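Side-chain contacts in CrRbcX-IIa (Chlamydomonas reinhardtii, PDB 5BS1), which serves as an assembly chaperone for Rubisco, the carbon-fixing enzyme, and probably works as a dimer of two all-helical subunits: residues S107-T110 with R111-N114; V19-R22 with S23-F27; A74-R77 with K78-L82; N48-A51 with Y52-L55. All coordinates share one frame; numbering follows the deposited sequence.

Contact 1. Residues S107-T110 with R111-N114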
loop_
_atom_site.group_PDB
_atom_site.type_symbol
_atom_site.label_atom_id
_atom_site.label_comp_id
_atom_site.label_asym_id
_atom_site.label_seq_id
_atom_site.Cartn_x
_atom_site.Cartn_y
_atom_site.Cartn_z
ATOM N N SER A 107 1.927 -8.247 9.402
ATOM C CA SER A 107 2.649 -9.489 9.712
ATOM C C SER A 107 1.757 -10.408 10.546
ATOM O O SER A 107 1.550 -11.571 10.192
ATOM C CB SER A 107 3.941 -9.154 10.445
ATOM O OG SER A 107 4.812 -8.411 9.608
ATOM N N ARG A 108 1.247 -9.884 11.647
ATOM C CA ARG A 108 0.379 -10.661 12.523
ATOM C C ARG A 108 -0.833 -11.192 11.742
ATOM O O ARG A 108 -1.175 -12.363 11.856
ATOM C CB ARG A 108 -0.089 -9.818 13.693
ATOM C CG ARG A 108 -1.086 -10.550 14.599
ATOM C CD ARG A 108 -1.533 -9.736 15.781
ATOM N NE ARG A 108 -2.247 -8.514 15.439
ATOM C CZ ARG A 108 -1.736 -7.283 15.537
ATOM N NH1 ARG A 108 -0.488 -7.094 15.943
ATOM N NH2 ARG A 108 -2.496 -6.238 15.239
ATOM N N GLU A 109 -1.472 -10.329 10.970
ATOM C CA GLU A 109 -2.697 -10.757 10.262
ATOM C C GLU A 109 -2.399 -11.729 9.121
ATOM O O GLU A 109 -3.290 -12.507 8.721
ATOM C CB GLU A 109 -3.527 -9.545 9.849
ATOM C CG GLU A 109 -4.077 -8.817 11.072
ATOM C CD GLU A 109 -4.995 -7.658 10.755
ATOM O OE1 GLU A 109 -5.195 -7.324 9.567
ATOM O OE2 GLU A 109 -5.537 -7.073 11.715
ATOM N N THR A 110 -1.185 -11.705 8.571
ATOM C CA THR A 110 -0.757 -12.719 7.612
ATOM C C THR A 110 -0.657 -14.087 8.299
ATOM O O THR A 110 -1.184 -15.093 7.800
ATOM C CB THR A 110 0.565 -12.377 6.933
ATOM O OG1 THR A 110 0.398 -11.186 6.138
ATOM C CG2 THR A 110 1.029 -13.501 6.030
ATOM N N ARG A 111 0.014 -14.111 9.437
ATOM C CA ARG A 111 0.111 -15.349 10.239
ATOM C C ARG A 111 -1.260 -15.864 10.630
ATOM O O ARG A 111 -1.543 -17.078 10.515
ATOM C CB ARG A 111 0.999 -15.110 11.466
ATOM C CG ARG A 111 2.456 -14.856 11.103
ATOM C CD ARG A 111 3.347 -14.791 12.344
ATOM N NE ARG A 111 3.057 -13.648 13.210
ATOM C CZ ARG A 111 3.741 -12.496 13.199
ATOM N NH1 ARG A 111 4.773 -12.313 12.382
ATOM N NH2 ARG A 111 3.395 -11.521 14.025
ATOM N N GLU A 112 -2.128 -14.968 11.073
ATOM C CA GLU A 112 -3.457 -15.354 11.516
ATOM C C GLU A 112 -4.297 -15.887 10.372
ATOM O O GLU A 112 -5.028 -16.865 10.538
ATOM C CB GLU A 112 -4.168 -14.227 12.200
ATOM C CG GLU A 112 -3.516 -13.934 13.530
ATOM C CD GLU A 112 -4.064 -12.710 14.186
ATOM O OE1 GLU A 112 -4.664 -11.841 13.511
ATOM O OE2 GLU A 112 -3.840 -12.617 15.401
ATOM N N ALA A 113 -4.189 -15.257 9.208
ATOM C CA ALA A 113 -4.939 -15.757 8.060
ATOM C C ALA A 113 -4.484 -17.167 7.680
ATOM O O ALA A 113 -5.322 -18.029 7.360
ATOM C CB ALA A 113 -4.816 -14.807 6.883
ATOM N N ASN A 114 -3.173 -17.409 7.692
ATOM C CA ASN A 114 -2.640 -18.726 7.397
ATOM C C ASN A 114 -3.179 -19.718 8.422
ATOM O O ASN A 114 -3.627 -20.801 8.065
ATOM C CB ASN A 114 -1.112 -18.754 7.415
ATOM C CG ASN A 114 -0.476 -18.161 6.175
ATOM O OD1 ASN A 114 -1.151 -17.774 5.232
ATOM N ND2 ASN A 114 0.849 -18.093 6.177
HETATM O O HOH W 1 -4.958 -9.268 14.790
#

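Contact 2. Residues V19-R22 with S23-F27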
loop_
_atom_site.group_PDB
_atom_site.type_symbol
_atom_site.label_atom_id
_atom_site.label_comp_id
_atom_site.label_asym_id
_atom_site.label_seq_id
_atom_site.Cartn_x
_atom_site.Cartn_y
_atom_site.Cartn_z
ATOM N N VAL A 19 6.027 3.953 -3.000
ATOM C CA VAL A 19 5.292 4.865 -3.915
ATOM C C VAL A 19 3.793 4.857 -3.625
ATOM O O VAL A 19 3.134 5.889 -3.614
ATOM C CB VAL A 19 5.625 4.547 -5.382
ATOM C CG1 VAL A 19 4.798 5.405 -6.303
ATOM C CG2 VAL A 19 7.113 4.785 -5.601
ATOM N N ALA A 20 3.256 3.676 -3.331
ATOM C CA ALA A 20 1.852 3.557 -2.944
ATOM C C ALA A 20 1.587 4.344 -1.662
ATOM O O ALA A 20 0.566 5.031 -1.536
ATOM C CB ALA A 20 1.493 2.104 -2.748
ATOM N N LEU A 21 2.494 4.245 -0.704
ATOM C CA LEU A 21 2.359 5.004 0.563
ATOM C C LEU A 21 2.405 6.504 0.285
ATOM O O LEU A 21 1.628 7.268 0.861
ATOM C CB LEU A 21 3.438 4.643 1.582
ATOM C CG LEU A 21 3.283 3.286 2.261
ATOM C CD1 LEU A 21 4.550 2.950 2.986
ATOM C CD2 LEU A 21 2.084 3.241 3.185
ATOM N N ARG A 22 3.280 6.930 -0.621
ATOM C CA ARG A 22 3.357 8.345 -0.961
ATOM C C ARG A 22 2.028 8.847 -1.477
ATOM O O ARG A 22 1.596 9.956 -1.131
ATOM C CB ARG A 22 4.489 8.587 -1.983
ATOM C CG ARG A 22 5.888 8.457 -1.347
ATOM C CD ARG A 22 6.971 9.223 -2.085
ATOM N NE ARG A 22 6.511 10.592 -2.152
ATOM C CZ ARG A 22 6.316 11.323 -3.239
ATOM N NH1 ARG A 22 5.691 12.490 -3.092
ATOM N NH2 ARG A 22 6.785 10.951 -4.432
ATOM N N SER A 23 1.381 8.065 -2.333
ATOM C CA SER A 23 0.045 8.440 -2.848
ATOM C C SER A 23 -0.973 8.465 -1.730
ATOM O O SER A 23 -1.810 9.376 -1.625
ATOM C CB SER A 23 -0.450 7.510 -3.952
ATOM O OG SER A 23 0.291 7.694 -5.130
ATOM N N LEU A 24 -0.920 7.462 -0.858
ATOM C CA LEU A 24 -1.803 7.447 0.316
ATOM C C LEU A 24 -1.630 8.709 1.171
ATOM O O LEU A 24 -2.604 9.333 1.602
ATOM C CB LEU A 24 -1.556 6.191 1.150
ATOM C CG LEU A 24 -2.342 6.092 2.456
ATOM C CD1 LEU A 24 -3.837 6.028 2.203
ATOM C CD2 LEU A 24 -1.887 4.926 3.316
ATOM N N PHE A 25 -0.393 9.115 1.418
ATOM C CA PHE A 25 -0.100 10.267 2.250
ATOM C C PHE A 25 -0.601 11.549 1.612
ATOM O O PHE A 25 -1.081 12.448 2.299
ATOM C CB PHE A 25 1.389 10.348 2.593
ATOM C CG PHE A 25 1.948 9.135 3.338
ATOM C CD1 PHE A 25 1.140 8.231 4.034
ATOM C CD2 PHE A 25 3.311 8.961 3.385
ATOM C CE1 PHE A 25 1.696 7.142 4.712
ATOM C CE2 PHE A 25 3.862 7.874 4.045
ATOM C CZ PHE A 25 3.056 6.980 4.729
ATOM N N THR A 26 -0.509 11.632 0.289
ATOM C CA THR A 26 -1.036 12.773 -0.417
ATOM C C THR A 26 -2.534 12.863 -0.239
ATOM O O THR A 26 -3.075 13.944 -0.004
ATOM C CB THR A 26 -0.656 12.714 -1.922
ATOM O OG1 THR A 26 0.786 12.656 -2.031
ATOM C CG2 THR A 26 -1.171 13.935 -2.669
ATOM N N PHE A 27 -3.222 11.724 -0.353
ATOM C CA PHE A 27 -4.679 11.641 -0.163
ATOM C C PHE A 27 -5.072 11.979 1.267
ATOM O O PHE A 27 -6.031 12.730 1.501
ATOM C CB PHE A 27 -5.141 10.229 -0.533
ATOM C CG PHE A 27 -6.601 9.990 -0.309
ATOM C CD1 PHE A 27 -7.518 10.354 -1.270
ATOM C CD2 PHE A 27 -7.052 9.422 0.874
ATOM C CE1 PHE A 27 -8.874 10.128 -1.054
ATOM C CE2 PHE A 27 -8.395 9.194 1.090
ATOM C CZ PHE A 27 -9.298 9.547 0.124
#

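Contact 3. Residues A74-R77 with K78-L82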
loop_
_atom_site.group_PDB
_atom_site.type_symbol
_atom_site.label_atom_id
_atom_site.label_comp_id
_atom_site.label_asym_id
_atom_site.label_seq_id
_atom_site.Cartn_x
_atom_site.Cartn_y
_atom_site.Cartn_z
ATOM N N ALA A 74 -0.483 19.660 -10.752
ATOM C CA ALA A 74 -1.755 20.219 -11.266
ATOM C C ALA A 74 -2.399 21.157 -10.264
ATOM O O ALA A 74 -2.884 22.233 -10.628
ATOM C CB ALA A 74 -2.698 19.108 -11.653
ATOM N N VAL A 75 -2.426 20.769 -9.001
ATOM C CA VAL A 75 -2.932 21.653 -7.975
ATOM C C VAL A 75 -2.111 22.952 -7.928
ATOM O O VAL A 75 -2.667 24.042 -7.860
ATOM C CB VAL A 75 -2.953 20.998 -6.572
ATOM C CG1 VAL A 75 -3.430 21.969 -5.524
ATOM C CG2 VAL A 75 -3.836 19.761 -6.555
HETATM N N MSE A 76 -0.791 22.833 -7.952
HETATM C CA MSE A 76 0.080 24.002 -7.866
HETATM C C MSE A 76 -0.153 24.949 -9.028
HETATM O O MSE A 76 -0.101 26.154 -8.821
HETATM C CB MSE A 76 1.552 23.599 -7.740
HETATM C CG MSE A 76 2.455 24.803 -7.396
HETATM SE SE MSE A 76 4.252 24.089 -6.984
HETATM C CE MSE A 76 4.741 23.474 -8.781
ATOM N N ARG A 77 -0.424 24.425 -10.214
ATOM C CA ARG A 77 -0.716 25.295 -11.373
ATOM C C ARG A 77 -1.953 26.131 -11.164
ATOM O O ARG A 77 -2.034 27.251 -11.653
ATOM C CB ARG A 77 -0.872 24.503 -12.661
ATOM C CG ARG A 77 0.457 24.291 -13.350
ATOM C CD ARG A 77 0.333 23.702 -14.723
ATOM N NE ARG A 77 0.565 22.272 -14.606
ATOM C CZ ARG A 77 -0.325 21.288 -14.633
ATOM N NH1 ARG A 77 0.134 20.054 -14.492
ATOM N NH2 ARG A 77 -1.620 21.499 -14.818
ATOM N N LYS A 78 -2.918 25.599 -10.429
ATOM C CA LYS A 78 -4.184 26.298 -10.189
ATOM C C LYS A 78 -4.150 27.170 -8.956
ATOM O O LYS A 78 -4.753 28.240 -8.915
ATOM C CB LYS A 78 -5.312 25.264 -10.038
ATOM C CG LYS A 78 -6.686 25.848 -9.762
ATOM C CD LYS A 78 -7.132 26.694 -10.950
ATOM C CE LYS A 78 -8.426 27.445 -10.714
ATOM N NZ LYS A 78 -9.587 26.523 -10.732
ATOM N N ASN A 79 -3.482 26.699 -7.910
ATOM C CA ASN A 79 -3.551 27.326 -6.614
ATOM C C ASN A 79 -2.294 26.986 -5.841
ATOM O O ASN A 79 -2.211 25.977 -5.143
ATOM C CB ASN A 79 -4.796 26.871 -5.834
ATOM C CG ASN A 79 -5.056 27.718 -4.615
ATOM O OD1 ASN A 79 -4.132 28.166 -3.932
ATOM N ND2 ASN A 79 -6.333 27.965 -4.332
ATOM N N HIS A 80 -1.301 27.852 -5.980
ATOM C CA HIS A 80 0.004 27.624 -5.369
ATOM C C HIS A 80 -0.067 27.544 -3.849
ATOM O O HIS A 80 0.585 26.693 -3.237
ATOM C CB HIS A 80 0.925 28.761 -5.828
ATOM C CG HIS A 80 2.311 28.706 -5.285
ATOM N ND1 HIS A 80 2.730 29.477 -4.230
ATOM C CD2 HIS A 80 3.391 27.991 -5.683
ATOM C CE1 HIS A 80 4.001 29.207 -3.972
ATOM N NE2 HIS A 80 4.425 28.327 -4.851
ATOM N N ALA A 81 -0.842 28.413 -3.211
ATOM C CA ALA A 81 -0.939 28.420 -1.754
ATOM C C ALA A 81 -1.508 27.080 -1.250
ATOM O O ALA A 81 -1.069 26.544 -0.240
ATOM C CB ALA A 81 -1.794 29.551 -1.287
ATOM N N LEU A 82 -2.513 26.594 -1.962
ATOM C CA LEU A 82 -3.138 25.302 -1.586
ATOM C C LEU A 82 -2.098 24.172 -1.734
ATOM O O LEU A 82 -2.000 23.317 -0.852
ATOM C CB LEU A 82 -4.347 25.048 -2.442
ATOM C CG LEU A 82 -5.006 23.664 -2.383
ATOM C CD1 LEU A 82 -5.480 23.389 -0.969
ATOM C CD2 LEU A 82 -6.122 23.559 -3.414
#

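Contact 4. Residues N48-A51 with Y52-L55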
loop_
_atom_site.group_PDB
_atom_site.type_symbol
_atom_site.label_atom_id
_atom_site.label_comp_id
_atom_site.label_asym_id
_atom_site.label_seq_id
_atom_site.Cartn_x
_atom_site.Cartn_y
_atom_site.Cartn_z
ATOM N N ASN A 48 -9.179 31.611 1.255
ATOM C CA ASN A 48 -9.450 30.360 1.933
ATOM C C ASN A 48 -10.645 29.697 1.242
ATOM O O ASN A 48 -10.631 28.482 0.998
ATOM C CB ASN A 48 -9.712 30.753 3.387
ATOM C CG ASN A 48 -10.480 29.748 4.181
ATOM O OD1 ASN A 48 -10.364 28.557 3.964
ATOM N ND2 ASN A 48 -11.252 30.229 5.164
ATOM N N GLN A 49 -11.649 30.502 0.874
ATOM C CA GLN A 49 -12.800 29.968 0.141
ATOM C C GLN A 49 -12.357 29.428 -1.212
ATOM O O GLN A 49 -12.814 28.392 -1.623
ATOM C CB GLN A 49 -13.944 30.977 -0.001
ATOM C CG GLN A 49 -14.653 31.188 1.321
ATOM C CD GLN A 49 -15.871 32.094 1.231
ATOM O OE1 GLN A 49 -16.176 32.732 0.207
ATOM N NE2 GLN A 49 -16.609 32.101 2.314
ATOM N N GLN A 50 -11.436 30.101 -1.878
ATOM C CA GLN A 50 -10.968 29.653 -3.174
ATOM C C GLN A 50 -10.178 28.340 -3.048
ATOM O O GLN A 50 -10.331 27.444 -3.887
ATOM C CB GLN A 50 -10.111 30.712 -3.859
ATOM C CG GLN A 50 -9.826 30.371 -5.315
ATOM C CD GLN A 50 -11.094 30.225 -6.145
ATOM O OE1 GLN A 50 -11.908 31.147 -6.216
ATOM N NE2 GLN A 50 -11.278 29.075 -6.756
ATOM N N ALA A 51 -9.410 28.207 -1.965
ATOM C CA ALA A 51 -8.667 26.966 -1.722
ATOM C C ALA A 51 -9.646 25.812 -1.514
ATOM O O ALA A 51 -9.433 24.731 -2.032
ATOM C CB ALA A 51 -7.750 27.136 -0.520
ATOM N N TYR A 52 -10.726 26.062 -0.766
ATOM C CA TYR A 52 -11.781 25.063 -0.578
ATOM C C TYR A 52 -12.374 24.681 -1.928
ATOM O O TYR A 52 -12.541 23.503 -2.229
ATOM C CB TYR A 52 -12.870 25.598 0.353
ATOM C CG TYR A 52 -14.109 24.771 0.388
ATOM C CD1 TYR A 52 -14.166 23.599 1.090
ATOM C CD2 TYR A 52 -15.254 25.160 -0.342
ATOM C CE1 TYR A 52 -15.323 22.824 1.094
ATOM C CE2 TYR A 52 -16.410 24.396 -0.330
ATOM C CZ TYR A 52 -16.447 23.241 0.394
ATOM O OH TYR A 52 -17.599 22.453 0.421
ATOM N N LEU A 53 -12.738 25.673 -2.741
ATOM C CA LEU A 53 -13.376 25.391 -4.026
ATOM C C LEU A 53 -12.454 24.553 -4.908
ATOM O O LEU A 53 -12.887 23.583 -5.496
ATOM C CB LEU A 53 -13.764 26.675 -4.740
ATOM C CG LEU A 53 -14.826 27.575 -4.097
ATOM C CD1 LEU A 53 -14.972 28.882 -4.853
ATOM C CD2 LEU A 53 -16.165 26.860 -4.027
ATOM N N ASP A 54 -11.171 24.914 -4.920
ATOM C CA ASP A 54 -10.203 24.225 -5.784
ATOM C C ASP A 54 -9.943 22.806 -5.275
ATOM O O ASP A 54 -9.848 21.861 -6.062
ATOM C CB ASP A 54 -8.885 24.995 -5.839
ATOM C CG ASP A 54 -8.983 26.317 -6.595
ATOM O OD1 ASP A 54 -9.914 26.496 -7.399
ATOM O OD2 ASP A 54 -8.146 27.218 -6.380
ATOM N N LEU A 55 -9.854 22.638 -3.962
ATOM C CA LEU A 55 -9.588 21.325 -3.397
ATOM C C LEU A 55 -10.743 20.388 -3.668
ATOM O O LEU A 55 -10.513 19.232 -4.029
ATOM C CB LEU A 55 -9.276 21.395 -1.908
ATOM C CG LEU A 55 -8.793 20.085 -1.265
ATOM C CD1 LEU A 55 -7.623 19.426 -2.019
ATOM C CD2 LEU A 55 -8.410 20.313 0.166
#

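Contact 1. Residues S107-T110 with R111-N114
Arg-111 folds back over Ser-107 and Arg-108, one turn earlier on helix 99-121, in the i to i+4 and i to i+3 pattern of an alpha helix. Bent at chi3 (-66°), its chain lays one face of the guanidinium over the backbone, with Ser-107 O beneath the centre of the group and the NH2 atom of Arg-111 3.5 Å from Arg-108 CA. A long, flexible arginine suits this place: its methylenes follow the helix while its charge stays toward the helix surface, where NH2 makes a weak, long ion pair with Glu-104. Without the long chain of Arg-111, as with an alanine here, the backbone at Ser-107 would probably lose its cover and Glu-104 its distant positive mate.

Thr-110 faces the second subunit. Its OG1 bonds to Ala-106 O and to Arg-22 of that other chain, so a short polar residue fits the buried dimer face, while Thr-110 O accepts from Asn-114 N at 3.1 Å.

Arg-108 runs beside Glu-112, pointing the same way, bends at chi3 and sends NH2 to Ser-7 O of the second subunit. In the Glu-112 conformer described, one of two, OE2 lies 3.5 Å from Arg-108 CG, but the charged atoms stay beyond salt-bridge distance. A water joins them, accepting from Arg-108 NE at 2.9 Å and donating to Glu-112 OE1.

Contact 2. Residues V19-R22 with S23-F27
Leu-21 and Phe-25 lie alongside each other and point the same way, with Leu-21 CB 3.9 Å from CZ of the Phe-25 ring. The ring is turned so that one face looks down on the backbone: Leu-21 O sits 3.1 Å above its plane, displaced toward the rim. Phe-25 CG stands anti to its carbonyl carbon (chi1 -59°), which swings the ring back along the helix over the preceding turn. The same Leu-21 O accepts from Phe-25 N at 2.8 Å, so this carbonyl is gripped by the amide and roofed by the ring of a single residue. Such i to i+4 pairing is usual on one face of an alpha helix, here helix 13-38, at a point close to the spatial centre of the subunit, where large apolar groups suit burial; Tyr-93 and Phe-97 bring further rings against Phe-25. Leu-24 meets Leu-21 more loosely, CD2 to CD2 at 4.3 Å. On another flank Thr-26 N donates firmly to Arg-22 O at 3.0 Å. The guanidinium of Arg-22 forms a salt bridge with Asp-69, and the arginine also packs on Ala-113 of the second subunit.

Contact 3. Residues A74-R77 with K78-L82
Lys-78 ends helix 69-78 against the carbonyls of the preceding turn. Its N makes a weak bond to Val-75 O at 3.0 Å and a longer, weak one to Ala-74 O, a shared pairing consistent with a helix coming to its end. Its chain bends twice on the way out, and NZ makes a weak, long ion pair with Asp-54 of helix 46-59. Asn-79 follows, and its N gives Val-75 O a firmer bond of 2.8 Å; beyond that nitrogen the backbone leaves helical angles. CG of Asn-79 lies anti to the backbone N (chi1 -168°), which carries the amide forward to the next helix, where OD1 accepts from Leu-82 N at 3.0 Å, the donor standing well above the amide plane, while ND2 donates to Asp-54 OD2. His-80 lies alongside Met-76, a selenomethionine, with its CD2 3.7 Å from Met-76 CG; both pack on Ala-121 of the second subunit. Leu-82 crosses Val-75 at about a right angle, CD2 to CG1 at 3.8 Å, closing the apolar side of the bend. Short, and carrying both an acceptor and a donor, Asn-79 suits the N-cap of helix 80-96, at the junction where it follows directly on helix 69-78.

Contact 4. Residues N48-A51 with Y52-L55
An i to i+4 side-chain bridge on helix 46-59 joins Gln-50 to Asp-54. Gln-50 starts out with CG anti to the backbone N and then bends at chi2 (59°), which turns the amide along the helix toward the next turn. There NE2 donates to Asp-54 OD1 at 3.0 Å. The acceptor lies almost in the plane of the amide, yet OD1 is approached from above the carboxylate plane, the two planes being 43° apart, and the bond is bent, with an N-H...O angle of 146°. Gln-50 is long enough to span the turn from an exposed position, while the shorter Asp-54 sits buried and needs several donors. Others come from the neighbouring helix junction, from Asn-79 and, more weakly, from Lys-78, whose charge would tend to favour the ionised form. Replacing Asp-54 by a leucine is likely to leave Gln-50 NE2 and Asn-79 ND2 without their acceptor.

Leu-53 lies across Gln-50 and sets CG 3.3 Å from Gln-49 O, an apolar cover for a carbonyl already bonded to Leu-53 N. Tyr-52 brings the edge of its ring near the same oxygen, and its CB is 3.4 Å from Gln-49 O. On the buried flank, where Val-33 and Leu-34 pack on Leu-55, Leu-55 N reaches Ala-51 O at 2.9 Å.

All four contacts are local; three lie within one helix, and contact 3 spans the junction of two. Contact 2 lies about 3 Å from the chain's centre, measured centre to centre, and is mostly buried, with an apolar Leu-Phe flank and a polar one at Arg-22 and Thr-26; the other three are partly buried. Contact 1, on helix 99-121, is mainly charged and polar and meets the second subunit through seven residues, its centre about 42 and 43 Å from those of contacts 3 and 4, on the far side of the chain. Contacts 3 and 4 touch each other through amide and carboxylate groups; of the four, contact 4 alone meets no other subunit.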